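Local coordinates for protein glucokinase (Enterococcus faecalis, PDB 2QM1) that probably phosphorylates glucose at the expense of ATP, as a zinc-containing sugar kinase of the ROK family with an actin-like ATPase fold, at residues G15-F20 / K32-T37; K19-T24 / A310-A315; I140-G145 / T189-T194. All blocks are in the same frame, centred on the assembly; numbering follows the deposited sequence. Where two conformers were deposited one is given.

Contact 1. Residues G15-F20 / K32-T37; sequences GTTIKF and KWSIET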
loop_
_atom_site.group_PDB
_atom_site.type_symbol
_atom_site.label_atom_id
_atom_site.label_comp_id
_atom_site.label_asym_id
_atom_site.label_seq_id
_atom_site.Cartn_x
_atom_site.Cartn_y
_atom_site.Cartn_z
ATOM N N GLY B 15 -25.760 -0.581 -4.850
ATOM C CA GLY B 15 -26.728 -1.659 -4.492
ATOM C C GLY B 15 -28.210 -1.310 -4.617
ATOM O O GLY B 15 -29.063 -2.186 -4.828
ATOM N N THR B 16 -28.512 -0.018 -4.497
ATOM C CA THR B 16 -29.895 0.504 -4.552
ATOM C C THR B 16 -30.230 1.384 -5.757
ATOM O O THR B 16 -31.373 1.338 -6.260
ATOM C CB THR B 16 -30.176 1.403 -3.330
ATOM O OG1 THR B 16 -29.333 1.014 -2.242
ATOM C CG2 THR B 16 -31.589 1.293 -2.931
ATOM N N THR B 17 -29.242 2.189 -6.178
ATOM C CA THR B 17 -29.380 3.173 -7.264
ATOM C C THR B 17 -28.230 3.055 -8.273
ATOM O O THR B 17 -27.126 2.668 -7.902
ATOM C CB THR B 17 -29.385 4.649 -6.757
ATOM O OG1 THR B 17 -29.558 4.712 -5.331
ATOM C CG2 THR B 17 -30.468 5.441 -7.457
ATOM N N ILE B 18 -28.505 3.361 -9.545
ATOM C CA ILE B 18 -27.450 3.441 -10.560
ATOM C C ILE B 18 -27.525 4.885 -11.037
ATOM O O ILE B 18 -28.595 5.343 -11.476
ATOM C CB ILE B 18 -27.681 2.465 -11.785
ATOM C CG1 ILE B 18 -27.998 1.026 -11.313
ATOM C CG2 ILE B 18 -26.452 2.531 -12.763
ATOM C CD1 ILE B 18 -28.389 0.046 -12.468
ATOM N N LYS B 19 -26.412 5.602 -10.904
ATOM C CA LYS B 19 -26.358 7.001 -11.283
ATOM C C LYS B 19 -25.503 7.149 -12.537
ATOM O O LYS B 19 -24.511 6.464 -12.657
ATOM C CB LYS B 19 -25.707 7.796 -10.189
ATOM C CG LYS B 19 -26.398 7.690 -8.878
ATOM C CD LYS B 19 -26.118 8.945 -8.108
ATOM C CE LYS B 19 -25.983 8.677 -6.663
ATOM N NZ LYS B 19 -24.669 7.984 -6.512
ATOM N N PHE B 20 -25.890 8.070 -13.421
ATOM C CA PHE B 20 -25.188 8.336 -14.682
ATOM C C PHE B 20 -24.860 9.811 -14.743
ATOM O O PHE B 20 -25.580 10.651 -14.144
ATOM C CB PHE B 20 -26.084 8.013 -15.862
ATOM C CG PHE B 20 -26.670 6.641 -15.834
ATOM C CD1 PHE B 20 -26.135 5.636 -16.617
ATOM C CD2 PHE B 20 -27.790 6.357 -15.061
ATOM C CE1 PHE B 20 -26.685 4.353 -16.601
ATOM C CE2 PHE B 20 -28.334 5.062 -15.029
ATOM C CZ PHE B 20 -27.795 4.071 -15.815
ATOM N N LYS B 32 -27.091 14.733 -15.253
ATOM C CA LYS B 32 -27.096 13.591 -14.346
ATOM C C LYS B 32 -28.460 12.972 -14.352
ATOM O O LYS B 32 -29.441 13.673 -14.560
ATOM C CB LYS B 32 -26.858 14.034 -12.880
ATOM C CG LYS B 32 -25.525 14.771 -12.596
ATOM C CD LYS B 32 -25.596 15.405 -11.220
ATOM C CE LYS B 32 -25.701 14.377 -10.105
ATOM N NZ LYS B 32 -25.564 15.132 -8.780
ATOM N N TRP B 33 -28.521 11.661 -14.073
ATOM C CA TRP B 33 -29.798 10.935 -13.967
ATOM C C TRP B 33 -29.601 9.617 -13.255
ATOM O O TRP B 33 -28.457 9.189 -13.020
ATOM C CB TRP B 33 -30.450 10.772 -15.335
ATOM C CG TRP B 33 -29.808 9.798 -16.312
ATOM C CD1 TRP B 33 -30.199 8.507 -16.545
ATOM C CD2 TRP B 33 -28.726 10.059 -17.224
ATOM N NE1 TRP B 33 -29.427 7.933 -17.545
ATOM C CE2 TRP B 33 -28.513 8.854 -17.983
ATOM C CE3 TRP B 33 -27.929 11.183 -17.495
ATOM C CZ2 TRP B 33 -27.517 8.744 -18.970
ATOM C CZ3 TRP B 33 -26.918 11.080 -18.473
ATOM C CH2 TRP B 33 -26.725 9.856 -19.208
ATOM N N SER B 34 -30.679 9.000 -12.802
ATOM C CA SER B 34 -30.507 7.712 -12.116
ATOM C C SER B 34 -31.677 6.782 -12.368
ATOM O O SER B 34 -32.674 7.188 -12.987
ATOM C CB SER B 34 -30.162 7.871 -10.590
ATOM O OG SER B 34 -31.211 8.524 -9.897
ATOM N N ILE B 35 -31.504 5.520 -11.968
ATOM C CA ILE B 35 -32.586 4.531 -11.896
ATOM C C ILE B 35 -32.338 3.637 -10.681
ATOM O O ILE B 35 -31.229 3.646 -10.112
ATOM C CB ILE B 35 -32.661 3.609 -13.155
ATOM C CG1 ILE B 35 -31.417 2.665 -13.203
ATOM C CG2 ILE B 35 -32.887 4.452 -14.450
ATOM C CD1 ILE B 35 -31.099 2.012 -14.510
ATOM N N GLU B 36 -33.354 2.855 -10.303
ATOM C CA GLU B 36 -33.208 1.828 -9.262
ATOM C C GLU B 36 -32.333 0.699 -9.763
ATOM O O GLU B 36 -32.297 0.393 -10.950
ATOM C CB GLU B 36 -34.571 1.225 -8.844
ATOM C CG GLU B 36 -35.684 2.240 -8.647
ATOM C CD GLU B 36 -36.968 1.633 -8.023
ATOM O OE1 GLU B 36 -37.702 0.872 -8.725
ATOM O OE2 GLU B 36 -37.243 1.953 -6.828
ATOM N N THR B 37 -31.673 0.035 -8.841
ATOM C CA THR B 37 -30.898 -1.138 -9.172
ATOM C C THR B 37 -31.842 -2.327 -8.977
ATOM O O THR B 37 -32.248 -2.583 -7.861
ATOM C CB THR B 37 -29.663 -1.234 -8.255
ATOM O OG1 THR B 37 -29.002 0.045 -8.181
ATOM C CG2 THR B 37 -28.666 -2.316 -8.744
#
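Phe20 and Trp33 stack across a beta hairpin made by strands 17-24 and 29-36, the second of which is an outermost strand of the five-stranded sheet that also holds strand 7-13. The local strand directions differ by 159°, and two hydrogen-bonded pairs, Ile18 with Ile35 and Phe20 with Trp33, fix the register. In the latter pair Phe20 N reaches Trp33 O at 2.8 Å and Trp33 N returns the bond to Phe20 O.

Phe20 has the most surface buried here. Its ring lies almost parallel to the five-membered ring of Trp33, displaced from it, with planes 6° apart and centroids 4.4 Å apart: an offset stack. The neighbouring six-membered ring receives a CH-pi contact, because Phe20 CB sits over its face, 3.5 Å from the centroid. Trp33 gets there by setting CG between its own backbone N and carbonyl carbon (chi1 71°), which brings the indole closer to the opposite strand. Its NE1 is hydrogen-bonded to Ser53 OG of helix 46-60, a helix that also covers Ile18 and Phe20 on this face.

At the other end, just past strand 29-36, Thr37 has the second-largest buried surface. Thr37 N donates to Thr16 O at 2.9 Å, approaching from above the carbonyl plane, while its CB packs against Gly15 O. Its hydroxyl, OG1, hydrogen-bonds to Gly14 O, tying the side chain to the turn that precedes strand 17-24.

Between these ends the isoleucines fill the same face of the sheet, lying side by side and pointing the same way. Ile18 CD1 meets Ile35 CD1 at 3.9 Å, and that same Ile35 methyl also lies at the edge of the Phe20 ring, 4.1 Å from CZ.

Contact 2. Residues K19-T24 / A310-A315; sequences KFAILT and AGVIGA
Val312 presses both of its methyl groups onto segment 19-24 of strand 17-24 and forms the tight part of this helix-on-sheet contact. CG1 lies 3.7 Å from Ala21 CB, while CG2 rests on the main chain, 3.5 Å from Ala21 N. The small side chain of Ala21 points at the helix, which is why the valine can come down onto the backbone; the nearest CA pair, Ala21 with Val312, is 6.1 Å apart. With no hydrogen bond across the two segments, the join rests on van der Waals contact of methyl groups with side chains and main chain.

Farther along the strand a second, buried contact forms. Leu23 CD2 touches Ile313 CG1 at 3.9 Å, the two side chains crossing at about a right angle, and the CB of Ile313 is directed away from the strand. The loose side is at Lys19, which is partly exposed and contributes its carbonyl: Lys19 O lies 3.8 Å from Val312 CG2, while the side chain keeps farther off.

The short axes pass 8.2 Å apart at 52°, so the helix runs across the sheet at a slant. It is packed between strand 17-24 and helix 117-128, where Ile313 meets Trp127 and Ala315 meets Val120, whereas helix 46-60 covers the opposite face of the sheet through Phe20.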
loop_
_atom_site.group_PDB
_atom_site.type_symbol
_atom_site.label_atom_id
_atom_site.label_comp_id
_atom_site.label_asym_id
_atom_site.label_seq_id
_atom_site.Cartn_x
_atom_site.Cartn_y
_atom_site.Cartn_z
ATOM N N LYS B 19 -26.412 5.602 -10.904
ATOM C CA LYS B 19 -26.358 7.001 -11.283
ATOM C C LYS B 19 -25.503 7.149 -12.537
ATOM O O LYS B 19 -24.511 6.464 -12.657
ATOM C CB LYS B 19 -25.707 7.796 -10.189
ATOM C CG LYS B 19 -26.398 7.690 -8.878
ATOM C CD LYS B 19 -26.118 8.945 -8.108
ATOM C CE LYS B 19 -25.983 8.677 -6.663
ATOM N NZ LYS B 19 -24.669 7.984 -6.512
ATOM N N PHE B 20 -25.890 8.070 -13.421
ATOM C CA PHE B 20 -25.188 8.336 -14.682
ATOM C C PHE B 20 -24.860 9.811 -14.743
ATOM O O PHE B 20 -25.580 10.651 -14.144
ATOM C CB PHE B 20 -26.084 8.013 -15.862
ATOM C CG PHE B 20 -26.670 6.641 -15.834
ATOM C CD1 PHE B 20 -26.135 5.636 -16.617
ATOM C CD2 PHE B 20 -27.790 6.357 -15.061
ATOM C CE1 PHE B 20 -26.685 4.353 -16.601
ATOM C CE2 PHE B 20 -28.334 5.062 -15.029
ATOM C CZ PHE B 20 -27.795 4.071 -15.815
ATOM N N ALA B 21 -23.766 10.135 -15.430
ATOM C CA ALA B 21 -23.551 11.522 -15.825
ATOM C C ALA B 21 -22.881 11.555 -17.157
ATOM O O ALA B 21 -22.185 10.613 -17.511
ATOM C CB ALA B 21 -22.702 12.276 -14.830
ATOM N N ILE B 22 -23.075 12.688 -17.828
ATOM C CA ILE B 22 -22.383 13.058 -19.028
ATOM C C ILE B 22 -21.557 14.282 -18.706
ATOM O O ILE B 22 -22.043 15.267 -18.138
ATOM C CB ILE B 22 -23.346 13.343 -20.176
ATOM C CG1 ILE B 22 -24.007 12.035 -20.647
ATOM C CG2 ILE B 22 -22.603 13.979 -21.319
ATOM C CD1 ILE B 22 -25.242 12.273 -21.425
ATOM N N LEU B 23 -20.287 14.205 -19.074
ATOM C CA LEU B 23 -19.359 15.209 -18.638
ATOM C C LEU B 23 -18.544 15.670 -19.809
ATOM O O LEU B 23 -18.420 14.938 -20.791
ATOM C CB LEU B 23 -18.429 14.588 -17.580
ATOM C CG LEU B 23 -18.981 14.177 -16.208
ATOM C CD1 LEU B 23 -19.415 12.726 -16.166
ATOM C CD2 LEU B 23 -17.938 14.386 -15.103
ATOM N N THR B 24 -17.965 16.866 -19.708
ATOM C CA THR B 24 -16.954 17.293 -20.690
ATOM C C THR B 24 -15.698 16.484 -20.429
ATOM O O THR B 24 -15.543 15.898 -19.333
ATOM C CB THR B 24 -16.553 18.782 -20.537
ATOM O OG1 THR B 24 -15.901 18.953 -19.276
ATOM C CG2 THR B 24 -17.772 19.719 -20.607
ATOM N N ALA B 310 -18.375 12.073 -6.732
ATOM C CA ALA B 310 -17.028 11.527 -7.063
ATOM C C ALA B 310 -17.097 10.278 -7.900
ATOM O O ALA B 310 -16.238 10.065 -8.753
ATOM C CB ALA B 310 -16.144 11.264 -5.820
ATOM N N GLY B 311 -18.096 9.438 -7.657
ATOM C CA GLY B 311 -18.210 8.165 -8.388
ATOM C C GLY B 311 -18.323 8.296 -9.896
ATOM O O GLY B 311 -17.570 7.664 -10.650
ATOM N N VAL B 312 -19.277 9.120 -10.308
ATOM C CA VAL B 312 -19.609 9.392 -11.696
ATOM C C VAL B 312 -18.468 10.166 -12.425
ATOM O O VAL B 312 -18.107 9.861 -13.577
ATOM C CB VAL B 312 -21.068 10.020 -11.658
ATOM C CG1 VAL B 312 -21.150 11.581 -11.530
ATOM C CG2 VAL B 312 -22.013 9.351 -12.504
ATOM N N ILE B 313 -17.847 11.076 -11.683
ATOM C CA ILE B 313 -16.664 11.828 -12.087
ATOM C C ILE B 313 -15.428 10.920 -12.287
ATOM O O ILE B 313 -14.796 10.943 -13.347
ATOM C CB ILE B 313 -16.396 13.022 -11.088
ATOM C CG1 ILE B 313 -17.488 14.111 -11.233
ATOM C CG2 ILE B 313 -15.019 13.636 -11.329
ATOM C CD1 ILE B 313 -17.439 15.251 -10.165
ATOM N N GLY B 314 -15.112 10.107 -11.287
ATOM C CA GLY B 314 -14.016 9.153 -11.414
ATOM C C GLY B 314 -14.254 8.132 -12.498
ATOM O O GLY B 314 -13.321 7.792 -13.230
ATOM N N ALA B 315 -15.499 7.606 -12.567
ATOM C CA ALA B 315 -15.862 6.613 -13.583
ATOM C C ALA B 315 -15.657 7.177 -14.963
ATOM O O ALA B 315 -15.019 6.563 -15.811
ATOM C CB ALA B 315 -17.270 6.169 -13.425
#

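Contact 3. Residues I140-G145 / T189-T194; sequences ITLGTG and TVSSAT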
loop_
_atom_site.group_PDB
_atom_site.type_symbol
_atom_site.label_atom_id
_atom_site.label_comp_id
_atom_site.label_asym_id
_atom_site.label_seq_id
_atom_site.Cartn_x
_atom_site.Cartn_y
_atom_site.Cartn_z
ATOM N N ILE B 140 -10.575 6.857 1.279
ATOM C CA ILE B 140 -11.361 5.998 2.155
ATOM C C ILE B 140 -12.824 6.508 2.295
ATOM O O ILE B 140 -13.068 7.657 2.696
ATOM C CB ILE B 140 -10.696 5.826 3.549
ATOM C CG1 ILE B 140 -11.657 5.190 4.532
ATOM C CG2 ILE B 140 -10.300 7.164 4.138
ATOM C CD1 ILE B 140 -12.067 3.822 4.184
ATOM N N THR B 141 -13.783 5.649 1.963
ATOM C CA THR B 141 -15.197 6.026 2.043
ATOM C C THR B 141 -15.929 5.285 3.157
ATOM O O THR B 141 -15.916 4.061 3.227
ATOM C CB THR B 141 -15.908 5.894 0.687
ATOM O OG1 THR B 141 -17.297 6.268 0.808
ATOM C CG2 THR B 141 -15.769 4.494 0.142
ATOM N N LEU B 142 -16.552 6.049 4.037
ATOM C CA LEU B 142 -17.272 5.483 5.144
ATOM C C LEU B 142 -18.748 5.708 4.866
ATOM O O LEU B 142 -19.186 6.840 4.798
ATOM C CB LEU B 142 -16.899 6.222 6.441
ATOM C CG LEU B 142 -15.408 6.434 6.733
ATOM C CD1 LEU B 142 -15.261 7.307 7.973
ATOM C CD2 LEU B 142 -14.727 5.076 6.961
ATOM N N GLY B 143 -19.479 4.631 4.661
ATOM C CA GLY B 143 -20.957 4.658 4.559
ATOM C C GLY B 143 -21.563 3.386 5.125
ATOM O O GLY B 143 -21.283 3.013 6.256
ATOM N N THR B 144 -22.397 2.712 4.327
ATOM C CA THR B 144 -22.957 1.400 4.659
ATOM C C THR B 144 -21.858 0.437 4.950
ATOM O O THR B 144 -21.959 -0.372 5.886
ATOM C CB THR B 144 -23.692 0.757 3.431
ATOM O OG1 THR B 144 -24.440 1.756 2.744
ATOM C CG2 THR B 144 -24.613 -0.351 3.880
ATOM N N GLY B 145 -20.834 0.495 4.092
ATOM C CA GLY B 145 -19.600 -0.281 4.231
ATOM C C GLY B 145 -18.391 0.634 4.238
ATOM O O GLY B 145 -18.526 1.853 4.103
ATOM N N THR B 189 -16.035 -2.860 10.831
ATOM C CA THR B 189 -16.849 -3.166 12.036
ATOM C C THR B 189 -16.938 -1.983 13.024
ATOM O O THR B 189 -17.776 -1.931 13.926
ATOM C CB THR B 189 -16.312 -4.464 12.835
ATOM O OG1 THR B 189 -15.044 -4.179 13.420
ATOM C CG2 THR B 189 -16.149 -5.680 11.934
ATOM N N VAL B 190 -16.046 -1.023 12.894
ATOM C CA VAL B 190 -16.018 0.033 13.917
ATOM C C VAL B 190 -16.273 1.435 13.327
ATOM O O VAL B 190 -16.404 2.433 14.069
ATOM C CB VAL B 190 -14.709 -0.074 14.825
ATOM C CG1 VAL B 190 -14.683 -1.418 15.613
ATOM C CG2 VAL B 190 -13.501 -0.046 13.999
ATOM N N SER B 191 -16.351 1.513 12.001
ATOM C CA SER B 191 -16.375 2.810 11.289
ATOM C C SER B 191 -17.437 2.943 10.169
ATOM O O SER B 191 -17.602 4.016 9.589
ATOM C CB SER B 191 -14.959 3.192 10.774
ATOM O OG SER B 191 -14.535 2.382 9.658
ATOM N N SER B 192 -18.175 1.886 9.853
ATOM C CA SER B 192 -19.276 2.083 8.895
ATOM C C SER B 192 -20.412 2.738 9.706
ATOM O O SER B 192 -20.315 2.811 10.932
ATOM C CB SER B 192 -19.777 0.772 8.359
ATOM O OG SER B 192 -20.244 -0.033 9.431
ATOM N N ALA B 193 -21.485 3.147 9.040
ATOM C CA ALA B 193 -22.694 3.701 9.716
ATOM C C ALA B 193 -23.140 2.839 10.885
ATOM O O ALA B 193 -23.404 3.322 11.986
ATOM C CB ALA B 193 -23.832 3.833 8.729
ATOM N N THR B 194 -23.177 1.540 10.608
ATOM C CA THR B 194 -23.491 0.496 11.537
ATOM C C THR B 194 -22.377 0.196 12.570
ATOM O O THR B 194 -22.659 -0.173 13.692
ATOM C CB THR B 194 -23.819 -0.775 10.675
ATOM O OG1 THR B 194 -25.242 -0.931 10.554
ATOM C CG2 THR B 194 -23.177 -2.041 11.207
#
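Ser192 lays its CB over two carbonyl oxygens of the loop that follows strand 137-142, at 3.4 Å from Gly143 O and 3.5 Å from Thr144 O. Right beside it is the one hydrogen bond between the segments: Ala193 N donates to Gly143 O over 2.8 Å. The bond is nearly straight, 174° at the hydrogen, although the donor is tilted from the carbonyl plane.

Ser192 itself is the N-cap residue. Its OG sits between the backbone N and the carbonyl carbon (chi1 60°) and is hydrogen-bonded to Gly195 N and to Glu188 O, linking the start of helix 193-203 to the first residue of the short helix 188-191.

Deeper in, Leu142 extends CD2 to within 3.8 Å of Ser191 OG, a hydroxyl whose hydrogen bond is to Leu187 O. Leu250 of helix 237-261 touches both residues. Gly143 N bonds to Gly145 O at 3.0 Å, narrowing the loop that leads into strand 146-152.

Two zinc ligands are near, the His169 side chain about 7 Å from Gly145 and that of Cys186 about 8 Å from that of Ser191; the zinc ion is about 10 Å from Gly145, so the contact lies beside the metal site. A glycine- and threonine-rich turn joining two antiparallel strands is characteristic of the second phosphate-binding loop in actin-like ATPase folds, a role consistent with its place here.

In the fold
From the N terminus, contact 1 closes first, a short hairpin loop between strands 17-24 and 29-36. Contact 2 starts from the same strand, sharing Lys19 and Phe20, but closes a loop of 285 residues by bringing helix 310-318, near the C terminus, back to the first sheet. The two contacts touch where Trp33 CZ3 packs 3.6 Å from Ile22 CD1. Contact 3 opens after contact 1 has closed and nests inside the long loop of contact 2. It ties the second five-stranded sheet to helices 188-191 and 193-203, and its nearest atoms stay about 7 Å from contact 1 and about 8 Å from contact 2.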